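Local coordinates for ancillary protein 1 (Streptococcus pyogenes, PDB 2XI9) that probably mediates host cell adhesion as a pilus-presented adhesin whose internal thioester bond is required for efficient interaction with host cells, at residues V187-I192 with F301-N306. Residues are numbered along the deposited sequence; the frame is centred on the assembly and turned at random.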
ATOM      1  N   VAL A 187      15.520  -1.603   5.227  1.00 21.11           N
ATOM      2  CA  VAL A 187      14.268  -1.308   4.525  1.00 18.34           C
ATOM      3  C   VAL A 187      13.725  -2.557   3.806  1.00 17.63           C
ATOM      4  O   VAL A 187      14.315  -2.996   2.826  1.00 15.89           O
ATOM      5  CB  VAL A 187      14.466  -0.225   3.473  1.00 17.55           C
ATOM      6  CG1 VAL A 187      13.152   0.143   2.831  1.00 16.86           C
ATOM      7  CG2 VAL A 187      15.190   1.036   4.091  1.00 20.34           C
ATOM      8  N   LYS A 188      12.630  -3.113   4.338  1.00 16.61           N
ATOM      9  CA  LYS A 188      11.968  -4.296   3.786  1.00 16.34           C
ATOM     10  C   LYS A 188      10.464  -4.045   3.877  1.00 15.33           C
ATOM     11  O   LYS A 188      10.053  -3.224   4.709  1.00 15.21           O
ATOM     12  CB  LYS A 188      12.309  -5.522   4.598  1.00 17.91           C
ATOM     13  CG  LYS A 188      13.774  -5.819   4.778  1.00 20.76           C
ATOM     14  CD  LYS A 188      14.002  -7.086   5.542  1.00 23.76           C
ATOM     15  CE  LYS A 188      13.674  -6.944   7.031  1.00 26.12           C
ATOM     16  NZ  LYS A 188      13.874  -8.231   7.739  1.00 27.63           N
ATOM     17  N   TYR A 189       9.653  -4.742   3.050  1.00 13.69           N
ATOM     18  CA  TYR A 189       8.239  -4.451   2.903  1.00 11.40           C
ATOM     19  C   TYR A 189       7.392  -5.681   3.183  1.00 11.88           C
ATOM     20  O   TYR A 189       7.826  -6.829   2.915  1.00 12.44           O
ATOM     21  CB  TYR A 189       7.956  -3.915   1.485  1.00 10.13           C
ATOM     22  CG  TYR A 189       8.694  -2.643   1.138  1.00 10.25           C
ATOM     23  CD1 TYR A 189      10.033  -2.671   0.776  1.00 13.12           C
ATOM     24  CD2 TYR A 189       8.053  -1.417   1.156  1.00  9.14           C
ATOM     25  CE1 TYR A 189      10.700  -1.530   0.456  1.00 12.87           C
ATOM     26  CE2 TYR A 189       8.728  -0.246   0.841  1.00  9.17           C
ATOM     27  CZ  TYR A 189      10.050  -0.307   0.501  1.00 11.29           C
ATOM     28  OH  TYR A 189      10.774   0.814   0.213  1.00 10.86           O
ATOM     29  N   THR A 190       6.181  -5.440   3.709  1.00 11.39           N
ATOM     30  CA  THR A 190       5.134  -6.439   3.773  1.00 11.55           C
ATOM     31  C   THR A 190       4.275  -6.321   2.527  1.00 11.60           C
ATOM     32  O   THR A 190       3.820  -5.243   2.226  1.00 10.96           O
ATOM     33  CB  THR A 190       4.225  -6.230   4.991  1.00 12.49           C
ATOM     34  OG1 THR A 190       5.033  -6.326   6.170  1.00 16.10           O
ATOM     35  CG2 THR A 190       3.199  -7.332   5.068  1.00 13.36           C
ATOM     36  N   HIS A 191       4.027  -7.440   1.832  1.00 11.24           N
ATOM     37  CA  HIS A 191       3.119  -7.440   0.686  1.00  9.73           C
ATOM     38  C   HIS A 191       1.717  -7.725   1.253  1.00  9.95           C
ATOM     39  O   HIS A 191       1.557  -8.673   2.002  1.00 10.99           O
ATOM     40  CB  HIS A 191       3.617  -8.504  -0.299  1.00 10.17           C
ATOM     41  CG  HIS A 191       2.650  -8.908  -1.356  1.00 10.41           C
ATOM     42  ND1 HIS A 191       2.661 -10.191  -1.895  1.00 10.75           N
ATOM     43  CD2 HIS A 191       1.652  -8.236  -1.983  1.00 10.60           C
ATOM     44  CE1 HIS A 191       1.707 -10.277  -2.810  1.00 10.44           C
ATOM     45  NE2 HIS A 191       1.090  -9.107  -2.894  1.00  9.85           N
ATOM     46  N   ILE A 192       0.761  -6.845   0.965  1.00  9.65           N
ATOM     47  CA  ILE A 192      -0.645  -7.023   1.324  1.00 10.49           C
ATOM     48  C   ILE A 192      -1.541  -6.832   0.099  1.00 10.19           C
ATOM     49  O   ILE A 192      -1.082  -6.347  -0.919  1.00 10.03           O
ATOM     50  CB  ILE A 192      -1.075  -6.034   2.416  1.00 10.60           C
ATOM     51  CG1 ILE A 192      -1.099  -4.596   1.919  1.00 10.93           C
ATOM     52  CG2 ILE A 192      -0.144  -6.128   3.638  1.00 11.75           C
ATOM     53  CD1 ILE A 192      -1.924  -3.646   2.850  1.00 12.91           C
ATOM     54  N   PHE A 301       2.446  -2.555  -0.729  1.00  9.79           N
ATOM     55  CA  PHE A 301       3.655  -2.820   0.044  1.00 10.08           C
ATOM     56  C   PHE A 301       3.894  -1.756   1.096  1.00 10.33           C
ATOM     57  O   PHE A 301       3.860  -0.577   0.811  1.00 10.99           O
ATOM     58  CB  PHE A 301       4.859  -2.891  -0.921  1.00 10.42           C
ATOM     59  CG  PHE A 301       4.664  -3.880  -2.077  1.00  8.58           C
ATOM     60  CD1 PHE A 301       4.088  -3.480  -3.273  1.00  8.69           C
ATOM     61  CD2 PHE A 301       5.062  -5.202  -1.943  1.00 10.37           C
ATOM     62  CE1 PHE A 301       3.898  -4.363  -4.292  1.00  7.04           C
ATOM     63  CE2 PHE A 301       4.841  -6.120  -2.976  1.00  8.19           C
ATOM     64  CZ  PHE A 301       4.291  -5.693  -4.151  1.00  7.77           C
ATOM     65  N   ILE A 302       4.159  -2.195   2.316  1.00 11.27           N
ATOM     66  CA  ILE A 302       4.360  -1.304   3.458  1.00 13.76           C
ATOM     67  C   ILE A 302       5.751  -1.559   4.019  1.00 12.89           C
ATOM     68  O   ILE A 302       6.132  -2.707   4.255  1.00 12.14           O
ATOM     69  CB  ILE A 302       3.351  -1.569   4.600  1.00 13.81           C
ATOM     70  CG1 ILE A 302       1.933  -1.550   4.067  1.00 17.30           C
ATOM     71  CG2 ILE A 302       3.522  -0.583   5.744  1.00 17.92           C
ATOM     72  CD1 ILE A 302       1.711  -0.591   3.109  1.00 21.90           C
ATOM     73  N   PRO A 303       6.500  -0.484   4.239  1.00 13.01           N
ATOM     74  CA  PRO A 303       7.857  -0.558   4.711  1.00 13.75           C
ATOM     75  C   PRO A 303       7.925  -0.808   6.213  1.00 14.43           C
ATOM     76  O   PRO A 303       6.966  -0.507   6.959  1.00 14.58           O
ATOM     77  CB  PRO A 303       8.436   0.816   4.327  1.00 13.68           C
ATOM     78  CG  PRO A 303       7.234   1.729   4.450  1.00 13.75           C
ATOM     79  CD  PRO A 303       6.104   0.896   3.887  1.00 13.27           C
ATOM     80  N   ASN A 304       9.038  -1.383   6.641  1.00 13.93           N
ATOM     81  CA  ASN A 304       9.375  -1.538   8.067  1.00 16.22           C
ATOM     82  C   ASN A 304      10.113  -0.321   8.631  1.00 16.42           C
ATOM     83  O   ASN A 304      10.802  -0.415   9.661  1.00 18.61           O
ATOM     84  CB  ASN A 304      10.225  -2.794   8.284  1.00 16.91           C
ATOM     85  CG  ASN A 304      11.620  -2.668   7.701  1.00 18.55           C
ATOM     86  OD1 ASN A 304      11.874  -1.771   6.920  1.00 18.52           O
ATOM     87  ND2 ASN A 304      12.531  -3.581   8.091  1.00 20.96           N
ATOM     88  N   ASN A 305       9.949   0.817   7.962  1.00 16.35           N
ATOM     89  CA  ASN A 305      10.618   2.073   8.309  1.00 17.87           C
ATOM     90  C   ASN A 305       9.658   3.209   7.980  1.00 17.30           C
ATOM     91  O   ASN A 305       9.361   3.463   6.799  1.00 15.38           O
ATOM     92  CB  ASN A 305      11.923   2.227   7.522  1.00 18.50           C
ATOM     93  CG  ASN A 305      12.762   3.409   7.988  1.00 20.13           C
ATOM     94  OD1 ASN A 305      12.241   4.451   8.417  1.00 20.36           O
ATOM     95  ND2 ASN A 305      14.076   3.245   7.918  1.00 24.70           N
ATOM     96  N   ASN A 306       9.194   3.896   9.028  1.00 19.58           N
ATOM     97  CA  ASN A 306       8.176   4.947   8.883  1.00 21.08           C
ATOM     98  C   ASN A 306       8.619   6.211   8.126  1.00 19.93           C
ATOM     99  O   ASN A 306       7.786   7.079   7.846  1.00 19.87           O
ATOM    100  CB  ASN A 306       7.569   5.320  10.269  1.00 23.67           C
ATOM    101  CG  ASN A 306       8.520   6.070  11.167  1.00 28.37           C
ATOM    102  OD1 ASN A 306       9.479   6.688  10.712  1.00 32.93           O
ATOM    103  ND2 ASN A 306       8.253   6.030  12.490  1.00 35.45           N
TER
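T190 and I302 form the hydrogen-bonded pair of a short antiparallel strand pairing, flanked by the non-hydrogen-bonded pairs Y189–P303 and H191–F301; the axes of 189-192 and 301-303 approach to 4.3 Å with their directions 156° apart. T190 N reaches I302 O at 2.8 Å, and I302 N returns a bond to T190 O at 3.1 Å. One step past the non-hydrogen-bonded P303, N304 N donates to K188 O at 2.9 Å, the next bond in the antiparallel pattern. There the side chain of N304 takes over a role that a backbone carbonyl would fill in a regular strand: OD1 accepts K188 N at 3.0 Å, nearly straight at the hydrogen, although the donor stands above the amide plane. A chi1 of 69°, with CG between backbone N and carbonyl carbon, folds the amide back over K188, and its ND2 is hydrogen-bonded to G185 O. The pair forms one margin of a mixed sheet, with 189-193 outermost and 299-303 next in; the 108 intervening residues include the helices of the thioester domain. On the face carrying Y189, H191, F301 and P303, the tyrosine ring lies obliquely against the proline, CE2 meeting P303 CB at 3.7 Å. H191 and F301 have rings tilted by 25° but slid apart, centroids 5.3 Å from each other, with little overlap. Their closer contact is H191 CB to F301 CE2, 3.8 Å, while H191 NE2 is hydrogen-bonded to D299 OD1. T190 turns to the other face with I302, where its OG1 is hydrogen-bonded to the backbone N of Y123.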